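Local coordinates for diaminopimelate decarboxylase (Phaeodactylum tricornutum, PDB 7JPJ), which probably catalyses the pyridoxal-phosphate-dependent decarboxylation of diaminopimelate to lysine, with some latitude in the substrates it accepts, at residues Arg199-Ile204 and Glu277-Thr282; Ala58-Pro63 and Asp79-Phe84. One frame throughout, in Å; residues are numbered along the deposited sequence.

Contact 1: Arg199-Ile204 and Glu277-Thr282; sequences RIHTHI and EIEPGT. With SO4 (sulfate ion), chain D.
The polar contact across the two segments is between H201 and E279. Their side chains come from opposite directions, and the carboxylate plane is turned 67° from the imidazole plane. H201 NE2 gives a weak hydrogen bond to E279 OE2, 3.2 Å long and bent (123° at the hydrogen). NE2 is as near to E279 OE1, but at too poor an angle. E279 OE1 instead accepts from N234 ND2. The CB of H201 does not point at 277-282, but CG anti to the backbone N (chi1 -169°) swings the NE2 end of the ring near E279. H201 ND1 is tied at N234 O. With an alanine at E279, H201 NE2 and N234 ND2 would probably both lose their acceptor, and a gap would open between the strand ends.

The second meeting is a van der Waals contact between polar side chains. R199 CD packs on E277 OE1 at 3.9 Å, the two side chains crossing at about a right angle. The flat end groups are nearly parallel, yet R199 NE stays 4.8 Å from E277 OE1, so no salt bridge forms. R199 NE instead donates to N121 OD1, and E277 OE2 forms a salt bridge with R56.

Strands 196-201 and 275-278 belong to the TIM barrel of the pyridoxal-binding domain. Strand 232-234 lies between them, and the contact is made by side chains alone.

The third set grips a sulfate beyond the end of strand 275-278. G281 N reaches sulfate O2 at 3.1 Å, T282 N reaches O3 at 3.1 Å, and T282 OG1 reaches O1 at 2.8 Å. G238 N and Y395 OH add further bonds. The ion probably comes from the crystallisation liquor, but backbone amides at the start of helix 282-285 and hydroxyls grip it, consistent with the cofactor-phosphate site.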
loop_
_atom_site.group_PDB
_atom_site.type_symbol
_atom_site.label_atom_id
_atom_site.label_comp_id
_atom_site.label_asym_id
_atom_site.label_seq_id
_atom_site.Cartn_x
_atom_site.Cartn_y
_atom_site.Cartn_z
ATOM N N ARG A 199 -31.708 -9.117 10.424
ATOM C CA ARG A 199 -30.996 -9.129 9.155
ATOM C C ARG A 199 -29.803 -10.069 9.237
ATOM O O ARG A 199 -29.072 -10.074 10.231
ATOM C CB ARG A 199 -30.545 -7.711 8.782
ATOM C CG ARG A 199 -29.559 -7.621 7.635
ATOM C CD ARG A 199 -29.157 -6.173 7.377
ATOM N NE ARG A 199 -28.482 -5.573 8.526
ATOM C CZ ARG A 199 -29.063 -4.749 9.395
ATOM N NH1 ARG A 199 -30.340 -4.423 9.248
ATOM N NH2 ARG A 199 -28.368 -4.256 10.411
ATOM N N ILE A 200 -29.620 -10.866 8.186
ATOM C CA ILE A 200 -28.474 -11.754 8.035
ATOM C C ILE A 200 -27.582 -11.191 6.939
ATOM O O ILE A 200 -28.077 -10.658 5.938
ATOM C CB ILE A 200 -28.914 -13.197 7.709
ATOM C CG1 ILE A 200 -29.776 -13.762 8.840
ATOM C CG2 ILE A 200 -27.709 -14.099 7.482
ATOM C CD1 ILE A 200 -29.019 -13.985 10.136
ATOM N N HIS A 201 -26.270 -11.294 7.134
ATOM C CA HIS A 201 -25.282 -10.754 6.208
ATOM C C HIS A 201 -24.330 -11.861 5.781
ATOM O O HIS A 201 -23.790 -12.581 6.626
ATOM C CB HIS A 201 -24.502 -9.602 6.850
ATOM C CG HIS A 201 -23.652 -8.831 5.887
ATOM N ND1 HIS A 201 -23.688 -9.041 4.526
ATOM C CD2 HIS A 201 -22.742 -7.849 6.091
ATOM C CE1 HIS A 201 -22.837 -8.222 3.932
ATOM N NE2 HIS A 201 -22.251 -7.487 4.861
ATOM N N THR A 202 -24.127 -11.991 4.476
ATOM C CA THR A 202 -23.193 -12.955 3.920
ATOM C C THR A 202 -22.357 -12.260 2.854
ATOM O O THR A 202 -22.720 -11.195 2.347
ATOM C CB THR A 202 -23.926 -14.166 3.322
ATOM O OG1 THR A 202 -22.997 -15.228 3.090
ATOM C CG2 THR A 202 -24.568 -13.789 2.004
ATOM N N HIS A 203 -21.220 -12.866 2.519
ATOM C CA HIS A 203 -20.323 -12.294 1.522
ATOM C C HIS A 203 -19.365 -13.356 1.000
ATOM O O HIS A 203 -18.188 -13.374 1.373
ATOM C CB HIS A 203 -19.545 -11.114 2.113
ATOM C CG HIS A 203 -18.693 -10.385 1.119
ATOM N ND1 HIS A 203 -19.221 -9.599 0.118
ATOM C CD2 HIS A 203 -17.347 -10.319 0.978
ATOM C CE1 HIS A 203 -18.239 -9.083 -0.600
ATOM N NE2 HIS A 203 -17.092 -9.505 -0.099
ATOM N N ILE A 204 -19.860 -14.251 0.147
ATOM C CA ILE A 204 -19.040 -15.336 -0.383
ATOM C C ILE A 204 -19.258 -15.482 -1.884
ATOM O O ILE A 204 -18.880 -16.497 -2.477
ATOM C CB ILE A 204 -19.338 -16.667 0.334
ATOM C CG1 ILE A 204 -20.800 -17.067 0.120
ATOM C CG2 ILE A 204 -18.999 -16.575 1.814
ATOM C CD1 ILE A 204 -21.070 -18.538 0.349
ATOM N N GLU A 277 -30.398 -7.288 -0.124
ATOM C CA GLU A 277 -29.394 -6.234 -0.132
ATOM C C GLU A 277 -28.157 -6.713 -0.873
ATOM O O GLU A 277 -27.789 -7.888 -0.792
ATOM C CB GLU A 277 -29.001 -5.811 1.281
ATOM C CG GLU A 277 -30.099 -5.105 2.044
ATOM C CD GLU A 277 -29.624 -4.602 3.389
ATOM O OE1 GLU A 277 -28.448 -4.847 3.737
ATOM O OE2 GLU A 277 -30.418 -3.944 4.097
ATOM N N ILE A 278 -27.522 -5.794 -1.594
ATOM C CA ILE A 278 -26.267 -6.056 -2.282
ATOM C C ILE A 278 -25.287 -4.948 -1.920
ATOM O O ILE A 278 -25.669 -3.789 -1.737
ATOM C CB ILE A 278 -26.453 -6.156 -3.813
ATOM C CG1 ILE A 278 -27.001 -4.846 -4.387
ATOM C CG2 ILE A 278 -27.373 -7.316 -4.158
ATOM C CD1 ILE A 278 -27.131 -4.854 -5.893
ATOM N N GLU A 279 -24.013 -5.313 -1.804
ATOM C CA GLU A 279 -22.967 -4.400 -1.347
ATOM C C GLU A 279 -21.839 -4.304 -2.370
ATOM O O GLU A 279 -20.697 -4.678 -2.081
ATOM C CB GLU A 279 -22.428 -4.850 0.009
ATOM C CG GLU A 279 -23.194 -4.309 1.211
ATOM C CD GLU A 279 -22.707 -4.894 2.533
ATOM O OE1 GLU A 279 -23.505 -4.957 3.499
ATOM O OE2 GLU A 279 -21.525 -5.300 2.606
ATOM N N PRO A 280 -22.117 -3.788 -3.571
ATOM C CA PRO A 280 -21.063 -3.711 -4.592
ATOM C C PRO A 280 -20.113 -2.554 -4.312
ATOM O O PRO A 280 -20.539 -1.446 -3.978
ATOM C CB PRO A 280 -21.844 -3.488 -5.891
ATOM C CG PRO A 280 -23.051 -2.755 -5.461
ATOM C CD PRO A 280 -23.398 -3.268 -4.082
ATOM N N GLY A 281 -18.819 -2.826 -4.441
ATOM C CA GLY A 281 -17.819 -1.784 -4.354
ATOM C C GLY A 281 -17.146 -1.566 -5.693
ATOM O O GLY A 281 -17.266 -0.494 -6.296
ATOM N N THR A 282 -16.443 -2.597 -6.168
ATOM C CA THR A 282 -15.796 -2.532 -7.473
ATOM C C THR A 282 -16.802 -2.218 -8.576
ATOM O O THR A 282 -16.579 -1.324 -9.399
ATOM C CB THR A 282 -15.080 -3.854 -7.754
ATOM O OG1 THR A 282 -14.138 -4.119 -6.708
ATOM C CG2 THR A 282 -14.353 -3.801 -9.087
HETATM S S SO4 D . -16.160 -5.587 -3.959
HETATM O O1 SO4 D . -15.336 -6.001 -5.092
HETATM O O2 SO4 D . -17.572 -5.668 -4.331
HETATM O O3 SO4 D . -15.834 -4.214 -3.586
HETATM O O4 SO4 D . -15.890 -6.464 -2.823
#

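Contact 2: Ala58-Pro63 and Asp79-Phe84; sequences AMKACP and DASSGF
K60 and S81 meet along the lysine's aliphatic chain. S81 OG lies 3.3 Å from K60 CD and 3.8 Å from K60 CB, so the hydroxyl sits beside the methylenes and not at the amine. K60 CG takes the crowded position between the backbone N and the carbonyl carbon (chi1 75°). Beyond CG the chain is extended and carries NZ past the serine. K60 NZ is still 5.3 Å from D79 OD2, too far for a salt bridge.

A water joins the two backbones where no direct hydrogen bond does. It accepts from K60 N at 3.1 Å and from S81 OG at 2.8 Å, and it donates to D79 O at 2.8 Å. The three bonds link K60 N in the 3-10 turn 59-61, D79 O at the strand end and S81 OG. Closer to the strands, A58 CB packs against D79 OD2 at 3.8 Å. M59 CG lies beside D79 O, and the side chain also packs on E85.

Strand 53-58, helix 65-73 and strand 77-80 form a beta-alpha-beta crossover between adjacent parallel strands of the barrel. The contact lies at the C-terminal ends of both strands. K60 is the predicted attachment point of pyridoxal phosphate, which is not attached in this structure.

Further out, the 3-10 turn is closed by A61 N bonding to A58 O at 3.1 Å. S81 is held by its backbone: its N bonds to E85 OE1 and its O to T103 OG1. S82 is the N-cap of helix 83-91, its OG accepting weakly from F84 N. The second subunit reaches in here. N405 O of that subunit bonds S82 OG, and its C357, the predicted proton donor, packs on K60.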
loop_
_atom_site.group_PDB
_atom_site.type_symbol
_atom_site.label_atom_id
_atom_site.label_comp_id
_atom_site.label_asym_id
_atom_site.label_seq_id
_atom_site.Cartn_x
_atom_site.Cartn_y
_atom_site.Cartn_z
ATOM N N ALA A 58 -20.120 0.083 -1.084
ATOM C CA ALA A 58 -18.988 -0.240 -0.218
ATOM C C ALA A 58 -17.961 0.877 -0.357
ATOM O O ALA A 58 -17.039 0.805 -1.170
ATOM C CB ALA A 58 -18.397 -1.596 -0.587
ATOM N N MET A 59 -18.116 1.924 0.460
ATOM C CA MET A 59 -17.341 3.147 0.273
ATOM C C MET A 59 -15.843 2.939 0.443
ATOM O O MET A 59 -15.071 3.832 0.072
ATOM C CB MET A 59 -17.801 4.230 1.249
ATOM C CG MET A 59 -17.710 3.828 2.710
ATOM S SD MET A 59 -18.311 5.117 3.815
ATOM C CE MET A 59 -17.129 6.419 3.484
ATOM N N LYS A 60 -15.415 1.801 0.998
ATOM C CA LYS A 60 -13.989 1.519 1.126
ATOM C C LYS A 60 -13.281 1.504 -0.222
ATOM O O LYS A 60 -12.052 1.627 -0.266
ATOM C CB LYS A 60 -13.777 0.181 1.837
ATOM C CG LYS A 60 -14.070 -1.035 0.970
ATOM C CD LYS A 60 -14.271 -2.285 1.811
ATOM C CE LYS A 60 -14.614 -3.485 0.945
ATOM N NZ LYS A 60 -15.069 -4.645 1.756
ATOM N N ALA A 61 -14.026 1.360 -1.320
ATOM C CA ALA A 61 -13.421 1.345 -2.644
ATOM C C ALA A 61 -13.057 2.744 -3.125
ATOM O O ALA A 61 -12.091 2.900 -3.879
ATOM C CB ALA A 61 -14.366 0.672 -3.639
ATOM N N CYS A 62 -13.812 3.764 -2.705
ATOM C CA CYS A 62 -13.549 5.160 -3.043
ATOM C C CYS A 62 -14.394 6.081 -2.170
ATOM O O CYS A 62 -15.595 6.251 -2.423
ATOM C CB CYS A 62 -13.836 5.433 -4.518
ATOM S SG CYS A 62 -13.255 7.058 -5.054
ATOM N N PRO A 63 -13.802 6.713 -1.150
ATOM C CA PRO A 63 -14.614 7.409 -0.143
ATOM C C PRO A 63 -14.796 8.903 -0.371
ATOM O O PRO A 63 -15.209 9.607 0.555
ATOM C CB PRO A 63 -13.840 7.145 1.157
ATOM C CG PRO A 63 -12.413 6.854 0.721
ATOM C CD PRO A 63 -12.379 6.670 -0.774
ATOM N N ASP A 79 -22.434 0.993 2.770
ATOM C CA ASP A 79 -21.906 -0.078 3.612
ATOM C C ASP A 79 -20.527 0.346 4.109
ATOM O O ASP A 79 -19.584 0.460 3.318
ATOM C CB ASP A 79 -21.836 -1.396 2.842
ATOM C CG ASP A 79 -20.783 -2.350 3.399
ATOM O OD1 ASP A 79 -20.751 -2.577 4.634
ATOM O OD2 ASP A 79 -19.986 -2.881 2.593
ATOM N N ALA A 80 -20.409 0.565 5.417
ATOM C CA ALA A 80 -19.195 1.101 6.016
ATOM C C ALA A 80 -18.359 -0.012 6.635
ATOM O O ALA A 80 -18.898 -0.969 7.199
ATOM C CB ALA A 80 -19.532 2.150 7.074
ATOM N N SER A 81 -17.035 0.129 6.535
ATOM C CA SER A 81 -16.100 -0.880 7.012
ATOM C C SER A 81 -15.521 -0.569 8.386
ATOM O O SER A 81 -14.801 -1.408 8.938
ATOM C CB SER A 81 -14.951 -1.042 6.014
ATOM O OG SER A 81 -15.407 -1.628 4.813
ATOM N N SER A 82 -15.793 0.611 8.936
ATOM C CA SER A 82 -15.299 0.970 10.256
ATOM C C SER A 82 -16.108 2.148 10.766
ATOM O O SER A 82 -16.820 2.810 10.006
ATOM C CB SER A 82 -13.804 1.316 10.234
ATOM O OG SER A 82 -13.556 2.493 9.483
ATOM N N GLY A 83 -15.990 2.403 12.070
ATOM C CA GLY A 83 -16.642 3.563 12.648
ATOM C C GLY A 83 -16.190 4.869 12.035
ATOM O O GLY A 83 -16.927 5.859 12.088
ATOM N N PHE A 84 -14.991 4.891 11.448
ATOM C CA PHE A 84 -14.509 6.096 10.787
ATOM C C PHE A 84 -15.257 6.347 9.486
ATOM O O PHE A 84 -15.627 7.489 9.185
ATOM C CB PHE A 84 -13.007 5.983 10.538
ATOM C CG PHE A 84 -12.192 5.963 11.794
ATOM C CD1 PHE A 84 -11.786 7.148 12.387
ATOM C CD2 PHE A 84 -11.840 4.761 12.390
ATOM C CE1 PHE A 84 -11.038 7.136 13.549
ATOM C CE2 PHE A 84 -11.093 4.743 13.552
ATOM C CZ PHE A 84 -10.693 5.934 14.131
HETATM O O HOH W 1 -16.813 0.036 3.100
#

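Both contacts are buried and use strands of the same parallel barrel, but they differ in reach. Contact 1 passes over an intervening strand and is made by side chains; of its two segments, 277-282 binds the sulfate. Contact 2 joins neighbouring strand ends and relies on a water, methylenes and backbone. They meet where strand 53-58 lies beside strand 275-278. P280 O and A58 N probably share a hydrogen bond, and the CA of G281 packs on A58 CB. E279 OE2 and D79 OD2 also come close, with like charges. Only contact 2 is reached by the second subunit. The 199-204/277-282 pair lies wholly within one chain, apart from its bound sulfate and the D-lysine that touches T282.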